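Dipicolinate synthase subunit B (Bacillus halodurans, PDB 3LQK) is the flavoprotein-family subunit B of dipicolinate synthase, which probably takes part in making dipicolinic acid, the calcium-chelating compound of bacterial spores. Local coordinates at residues T20-V24 / I92-T96; P40-H44 / D109-L113. One frame throughout, in Å; residues are numbered along the deposited sequence.

Contact 1. Residues T20-V24 / I92-T96. With PO4 (phosphate ion), chain B.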
ATOM      1  N   THR A  20       6.042  19.677 -24.388  1.00 37.57           N
ATOM      2  CA  THR A  20       4.662  19.363 -23.995  1.00 36.16           C
ATOM      3  C   THR A  20       4.025  20.550 -23.257  1.00 34.60           C
ATOM      4  O   THR A  20       2.855  20.458 -22.818  1.00 34.88           O
ATOM      5  CB  THR A  20       4.619  18.144 -23.027  1.00 36.53           C
ATOM      6  OG1 THR A  20       5.413  18.435 -21.864  1.00 36.58           O
ATOM      7  CG2 THR A  20       5.104  16.827 -23.713  1.00 36.67           C
ATOM      8  N   TYR A  21       4.777  21.649 -23.087  1.00 32.12           N
ATOM      9  CA  TYR A  21       4.236  22.788 -22.335  1.00 30.72           C
ATOM     10  C   TYR A  21       3.341  23.711 -23.177  1.00 30.12           C
ATOM     11  O   TYR A  21       2.772  24.660 -22.646  1.00 29.44           O
ATOM     12  CB  TYR A  21       5.333  23.583 -21.601  1.00 30.18           C
ATOM     13  CG  TYR A  21       6.319  22.770 -20.770  1.00 27.39           C
ATOM     14  CD1 TYR A  21       5.967  21.538 -20.210  1.00 26.17           C
ATOM     15  CD2 TYR A  21       7.593  23.261 -20.529  1.00 27.69           C
ATOM     16  CE1 TYR A  21       6.897  20.800 -19.439  1.00 27.45           C
ATOM     17  CE2 TYR A  21       8.512  22.565 -19.767  1.00 26.65           C
ATOM     18  CZ  TYR A  21       8.169  21.326 -19.232  1.00 27.29           C
ATOM     19  OH  TYR A  21       9.089  20.656 -18.463  1.00 26.87           O
ATOM     20  N   HIS A  22       3.158  23.426 -24.459  1.00 29.60           N
ATOM     21  CA  HIS A  22       2.270  24.270 -25.259  1.00 30.27           C
ATOM     22  C   HIS A  22       0.791  24.073 -24.842  1.00 29.26           C
ATOM     23  O   HIS A  22      -0.076  24.908 -25.120  1.00 27.45           O
ATOM     24  CB  HIS A  22       2.447  24.036 -26.760  1.00 30.81           C
ATOM     25  CG  HIS A  22       1.989  22.692 -27.204  1.00 36.10           C
ATOM     26  ND1 HIS A  22       0.686  22.440 -27.596  1.00 40.92           N
ATOM     27  CD2 HIS A  22       2.646  21.502 -27.275  1.00 41.50           C
ATOM     28  CE1 HIS A  22       0.572  21.156 -27.923  1.00 44.30           C
ATOM     29  NE2 HIS A  22       1.741  20.563 -27.723  1.00 43.70           N
ATOM     30  N   GLU A  23       0.509  22.960 -24.196  1.00 27.94           N
ATOM     31  CA  GLU A  23      -0.839  22.716 -23.688  1.00 28.41           C
ATOM     32  C   GLU A  23      -1.124  23.430 -22.347  1.00 25.77           C
ATOM     33  O   GLU A  23      -2.295  23.701 -22.039  1.00 27.91           O
ATOM     34  CB  GLU A  23      -1.045  21.206 -23.568  1.00 30.27           C
ATOM     35  CG  GLU A  23       0.038  20.492 -22.684  1.00 35.83           C
ATOM     36  CD  GLU A  23       0.433  19.094 -23.197  1.00 43.73           C
ATOM     37  OE1 GLU A  23       0.269  18.804 -24.424  1.00 46.24           O
ATOM     38  OE2 GLU A  23       0.917  18.290 -22.346  1.00 48.49           O
ATOM     39  N   VAL A  24      -0.095  23.804 -21.575  1.00 20.77           N
ATOM     40  CA  VAL A  24      -0.349  24.482 -20.283  1.00 18.53           C
ATOM     41  C   VAL A  24       0.030  25.961 -20.266  1.00 17.23           C
ATOM     42  O   VAL A  24      -0.527  26.672 -19.486  1.00 16.77           O
ATOM     43  CB  VAL A  24       0.317  23.760 -19.070  1.00 18.50           C
ATOM     44  CG1 VAL A  24      -0.212  22.354 -18.935  1.00 17.34           C
ATOM     45  CG2 VAL A  24       1.899  23.724 -19.244  1.00 17.46           C
ATOM     46  N   ILE A  92       0.642  21.732 -10.513  1.00 13.43           N
ATOM     47  CA  ILE A  92       1.613  20.933 -11.243  1.00 12.98           C
ATOM     48  C   ILE A  92       0.922  20.435 -12.482  1.00 13.22           C
ATOM     49  O   ILE A  92       0.006  19.574 -12.425  1.00 11.55           O
ATOM     50  CB  ILE A  92       2.098  19.710 -10.472  1.00 13.67           C
ATOM     51  CG1 ILE A  92       2.590  20.070  -9.040  1.00 15.99           C
ATOM     52  CG2 ILE A  92       3.213  18.954 -11.245  1.00 11.95           C
ATOM     53  CD1 ILE A  92       2.954  18.797  -8.239  1.00 13.14           C
ATOM     54  N   ALA A  93       1.305  21.029 -13.609  1.00 12.47           N
ATOM     55  CA  ALA A  93       0.753  20.648 -14.875  1.00 12.60           C
ATOM     56  C   ALA A  93       1.695  20.947 -16.031  1.00 12.85           C
ATOM     57  O   ALA A  93       2.189  22.055 -16.142  1.00 13.64           O
ATOM     58  CB  ALA A  93      -0.608  21.311 -15.079  1.00 12.19           C
ATOM     59  N   PRO A  94       1.951  19.955 -16.904  1.00 13.92           N
ATOM     60  CA  PRO A  94       1.530  18.561 -16.831  1.00 12.72           C
ATOM     61  C   PRO A  94       2.250  17.873 -15.709  1.00 13.48           C
ATOM     62  O   PRO A  94       3.409  18.293 -15.343  1.00 12.51           O
ATOM     63  CB  PRO A  94       1.952  17.976 -18.216  1.00 14.49           C
ATOM     64  CG  PRO A  94       3.031  18.827 -18.667  1.00 15.11           C
ATOM     65  CD  PRO A  94       2.800  20.201 -18.096  1.00 14.37           C
HETATM   66  N   MSE A  95       1.569  16.886 -15.102  1.00 12.27           N
HETATM   67  CA  MSE A  95       2.260  16.003 -14.129  1.00 12.68           C
HETATM   68  C   MSE A  95       2.464  14.639 -14.747  1.00 11.48           C
HETATM   69  O   MSE A  95       1.494  13.881 -14.959  1.00 11.12           O
HETATM   70  CB  MSE A  95       1.521  15.902 -12.794  1.00 12.94           C
HETATM   71  CG  MSE A  95       2.311  15.124 -11.697  1.00 15.48           C
HETATM   72 SE   MSE A  95       1.339  15.100 -10.009  0.75 14.05          SE
HETATM   73  CE  MSE A  95      -0.073  14.065 -10.502  1.00 17.85           C
ATOM     74  N   THR A  96       3.735  14.321 -15.013  1.00 11.10           N
ATOM     75  CA  THR A  96       4.094  13.093 -15.688  1.00 11.45           C
ATOM     76  C   THR A  96       3.922  11.875 -14.752  1.00 10.54           C
ATOM     77  O   THR A  96       3.721  12.011 -13.571  1.00 10.26           O
ATOM     78  CB  THR A  96       5.572  13.080 -16.130  1.00 12.53           C
ATOM     79  OG1 THR A  96       6.425  13.206 -14.950  1.00 13.38           O
ATOM     80  CG2 THR A  96       5.856  14.148 -17.138  1.00 14.02           C
TER
HETATM   81  P   PO4 B 200       9.916  13.989 -14.870  1.00 63.68           P
HETATM   82  O1  PO4 B 200       9.450  13.272 -16.132  1.00 63.47           O
HETATM   83  O2  PO4 B 200      11.397  13.763 -14.615  1.00 66.75           O
HETATM   84  O3  PO4 B 200       9.736  15.497 -14.964  1.00 64.99           O
HETATM   85  O4  PO4 B 200       9.155  13.463 -13.682  1.00 65.46           O
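V24 and P94 form the apolar heart of this contact. The two methyls of V24 straddle the start of the proline ring, CG1 and CG2 each 3.8 Å from P94 CD, and the side chains cross at about a right angle. With chi1 at -60°, CG2 sits between the backbone N and the carbonyl carbon of V24, which brings it to 3.5 Å from A93 O, while CG1 meets A93 CB at 4.0 Å. Shortened to an alanine here, the side chain would lose both methyls, and P94 CD, A93 CB and A93 O would probably be left without that cover. Y21 adds a second apolar touch, its CD1 4.0 Å from P94 CD. The peptide bond before P94 is cis, a kink at the point where the chain turns a corner.

T20 OG1 passes 4.0 Å from P94 CG, but its hydrogen bond goes to S17 O. Beyond the packing, T96 OG1 caps the next helix at S99 N and lies 3.0 Å from O4 of the phosphate, which is hydrogen-bonded by S99 OG, N98 ND2 and G16 N.

In the fold, the loop between strand 9-13 and helix 25-33 packs on the C-terminal end of strand 89-95, just before helix 97-104.

Contact 2. Residues P40-H44 / D109-L113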
ATOM      1  N   PRO A  40       6.629  30.445 -11.748  1.00 13.71           N
ATOM      2  CA  PRO A  40       6.934  29.171 -12.402  1.00 14.01           C
ATOM      3  C   PRO A  40       7.983  28.351 -11.637  1.00 13.88           C
ATOM      4  O   PRO A  40       8.971  28.914 -11.094  1.00 14.60           O
ATOM      5  CB  PRO A  40       7.460  29.582 -13.789  1.00 14.25           C
ATOM      6  CG  PRO A  40       7.317  31.099 -13.830  1.00 14.66           C
ATOM      7  CD  PRO A  40       7.317  31.555 -12.425  1.00 14.10           C
ATOM      8  N   PHE A  41       7.734  27.056 -11.567  1.00 12.62           N
ATOM      9  CA  PHE A  41       8.665  26.074 -11.008  1.00 12.63           C
ATOM     10  C   PHE A  41       9.017  25.031 -12.077  1.00 11.78           C
ATOM     11  O   PHE A  41       8.136  24.572 -12.803  1.00 12.73           O
ATOM     12  CB  PHE A  41       8.024  25.319  -9.855  1.00 11.98           C
ATOM     13  CG  PHE A  41       7.854  26.110  -8.591  1.00 11.55           C
ATOM     14  CD1 PHE A  41       8.535  25.762  -7.458  1.00 12.28           C
ATOM     15  CD2 PHE A  41       6.913  27.113  -8.512  1.00 11.44           C
ATOM     16  CE1 PHE A  41       8.346  26.451  -6.267  1.00 13.29           C
ATOM     17  CE2 PHE A  41       6.755  27.850  -7.346  1.00 14.11           C
ATOM     18  CZ  PHE A  41       7.478  27.513  -6.222  1.00 12.45           C
ATOM     19  N   VAL A  42      10.281  24.651 -12.186  1.00 13.28           N
ATOM     20  CA  VAL A  42      10.722  23.691 -13.202  1.00 13.61           C
ATOM     21  C   VAL A  42      11.662  22.666 -12.583  1.00 15.18           C
ATOM     22  O   VAL A  42      12.061  22.806 -11.442  1.00 14.31           O
ATOM     23  CB  VAL A  42      11.390  24.364 -14.414  1.00 15.78           C
ATOM     24  CG1 VAL A  42      10.366  25.193 -15.256  1.00 10.96           C
ATOM     25  CG2 VAL A  42      12.622  25.169 -14.002  1.00 13.94           C
ATOM     26  N   THR A  43      11.965  21.593 -13.305  1.00 16.63           N
ATOM     27  CA  THR A  43      12.494  20.403 -12.632  1.00 18.21           C
ATOM     28  C   THR A  43      14.004  20.427 -12.665  1.00 20.31           C
ATOM     29  O   THR A  43      14.653  19.708 -11.906  1.00 20.46           O
ATOM     30  CB  THR A  43      12.003  19.083 -13.236  1.00 18.71           C
ATOM     31  OG1 THR A  43      12.261  19.105 -14.644  1.00 19.77           O
ATOM     32  CG2 THR A  43      10.482  18.854 -12.964  1.00 17.25           C
ATOM     33  N   HIS A  44      14.566  21.260 -13.526  1.00 21.49           N
ATOM     34  CA  HIS A  44      16.020  21.389 -13.561  1.00 24.04           C
ATOM     35  C   HIS A  44      16.400  22.819 -13.774  1.00 24.58           C
ATOM     36  O   HIS A  44      15.564  23.621 -14.218  1.00 21.55           O
ATOM     37  CB  HIS A  44      16.577  20.580 -14.719  1.00 24.48           C
ATOM     38  CG  HIS A  44      16.386  19.117 -14.552  1.00 29.90           C
ATOM     39  ND1 HIS A  44      17.174  18.363 -13.704  1.00 34.34           N
ATOM     40  CD2 HIS A  44      15.489  18.258 -15.111  1.00 33.35           C
ATOM     41  CE1 HIS A  44      16.761  17.103 -13.737  1.00 35.22           C
ATOM     42  NE2 HIS A  44      15.742  17.011 -14.583  1.00 35.72           N
ATOM     43  N   ASP A 109      12.248  15.489  -4.650  1.00 23.10           N
ATOM     44  CA  ASP A 109      13.618  15.685  -5.119  1.00 22.97           C
ATOM     45  C   ASP A 109      13.649  16.504  -6.383  1.00 21.26           C
ATOM     46  O   ASP A 109      14.465  16.251  -7.240  1.00 21.96           O
ATOM     47  CB  ASP A 109      14.300  14.331  -5.372  1.00 24.04           C
ATOM     48  CG  ASP A 109      13.643  13.528  -6.508  1.00 28.60           C
ATOM     49  OD1 ASP A 109      12.674  14.025  -7.150  1.00 27.63           O
ATOM     50  OD2 ASP A 109      14.107  12.381  -6.751  1.00 37.08           O
ATOM     51  N   SER A 110      12.678  17.396  -6.569  1.00 17.78           N
ATOM     52  CA  SER A 110      12.773  18.343  -7.634  1.00 15.88           C
ATOM     53  C   SER A 110      12.201  19.635  -7.114  1.00 14.72           C
ATOM     54  O   SER A 110      11.428  19.626  -6.137  1.00 15.11           O
ATOM     55  CB  SER A 110      11.995  17.883  -8.894  1.00 15.11           C
ATOM     56  OG  SER A 110      10.588  18.237  -8.766  1.00 15.86           O
ATOM     57  N   PRO A 111      12.568  20.747  -7.768  1.00 13.83           N
ATOM     58  CA  PRO A 111      12.047  22.006  -7.343  1.00 12.72           C
ATOM     59  C   PRO A 111      10.486  22.051  -7.372  1.00 12.08           C
ATOM     60  O   PRO A 111       9.866  22.617  -6.464  1.00 12.68           O
ATOM     61  CB  PRO A 111      12.737  23.019  -8.279  1.00 12.69           C
ATOM     62  CG  PRO A 111      13.948  22.317  -8.821  1.00 14.78           C
ATOM     63  CD  PRO A 111      13.510  20.886  -8.912  1.00 13.94           C
ATOM     64  N   VAL A 112       9.866  21.415  -8.349  1.00 10.48           N
ATOM     65  CA  VAL A 112       8.418  21.357  -8.445  1.00 10.23           C
ATOM     66  C   VAL A 112       7.799  20.637  -7.244  1.00 10.66           C
ATOM     67  O   VAL A 112       6.854  21.095  -6.614  1.00  9.37           O
ATOM     68  CB  VAL A 112       7.972  20.683  -9.802  1.00 10.44           C
ATOM     69  CG1 VAL A 112       6.446  20.520  -9.860  1.00  9.30           C
ATOM     70  CG2 VAL A 112       8.391  21.527 -11.050  1.00 10.76           C
ATOM     71  N   LEU A 113       8.349  19.485  -6.908  1.00 11.66           N
ATOM     72  CA  LEU A 113       7.802  18.690  -5.812  1.00 11.80           C
ATOM     73  C   LEU A 113       8.086  19.387  -4.513  1.00 11.92           C
ATOM     74  O   LEU A 113       7.326  19.243  -3.552  1.00 10.72           O
ATOM     75  CB  LEU A 113       8.393  17.284  -5.821  1.00 11.63           C
ATOM     76  CG  LEU A 113       7.998  16.456  -7.053  1.00 16.18           C
ATOM     77  CD1 LEU A 113       8.729  15.160  -7.014  1.00 18.47           C
ATOM     78  CD2 LEU A 113       6.462  16.240  -7.159  1.00 19.92           C
TER
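The F41 ring meets the helix start at its edge: P111 O lies near the ring plane, 3.6 Å from CD1. The ring also pairs edge-to-face with F81, and M90 of strand 89-95 packs on the F41 side chain. F41 CG is anti to its own carbonyl carbon (chi1 -72°), which sets the ring edge beside P111 O. Nearer the backbone, F41 CB lies 4.0 Å from V112 CG2.

The pyrrolidine of P111 lies against two successive carbonyls as the chain leaves strand 37-41. V42 O comes to 3.2 Å from P111 CB, and T43 O to 3.4 Å from P111 CD, both contacts of oxygen with ring carbons. One methyl of V112 does most of the remaining work: CG2 rests 3.5 Å from F41 O and 3.9 Å from T43 CG2.

The turn into the helix is fixed from within. S110 OG accepts from L113 N at 3.2 Å in a nearly straight bond, 168° at the hydrogen, while T43 CG2 lies at no more than van der Waals distance, 4.2 Å from S110 OG.

This is a serine N-cap followed by proline in the first turn of helix 111-121, set against the C-terminal end of strand 37-41 in the parallel part of an alpha/beta sheet, as in the Rossmann-like fold of the flavoprotein family.

In the fold
The centres of contacts 1 and 2 lie 13 Å apart, and the two meet directly where I92 CG2 packs on V112 CG1 at 3.9 Å. They are built on a common sheet, whose strand 9-13 pairs in parallel with 37-41 on one side and with 89-95 on the other, and their segments alternate along the chain. A bound phosphate lies near both: the ion beside T96 of contact 1 is the same ion that T43 of contact 2 approaches, with T43 CG2 4.0 Å from its O3. Though probably from the crystallisation liquor, such an ion is consistent with a cofactor or substrate pocket.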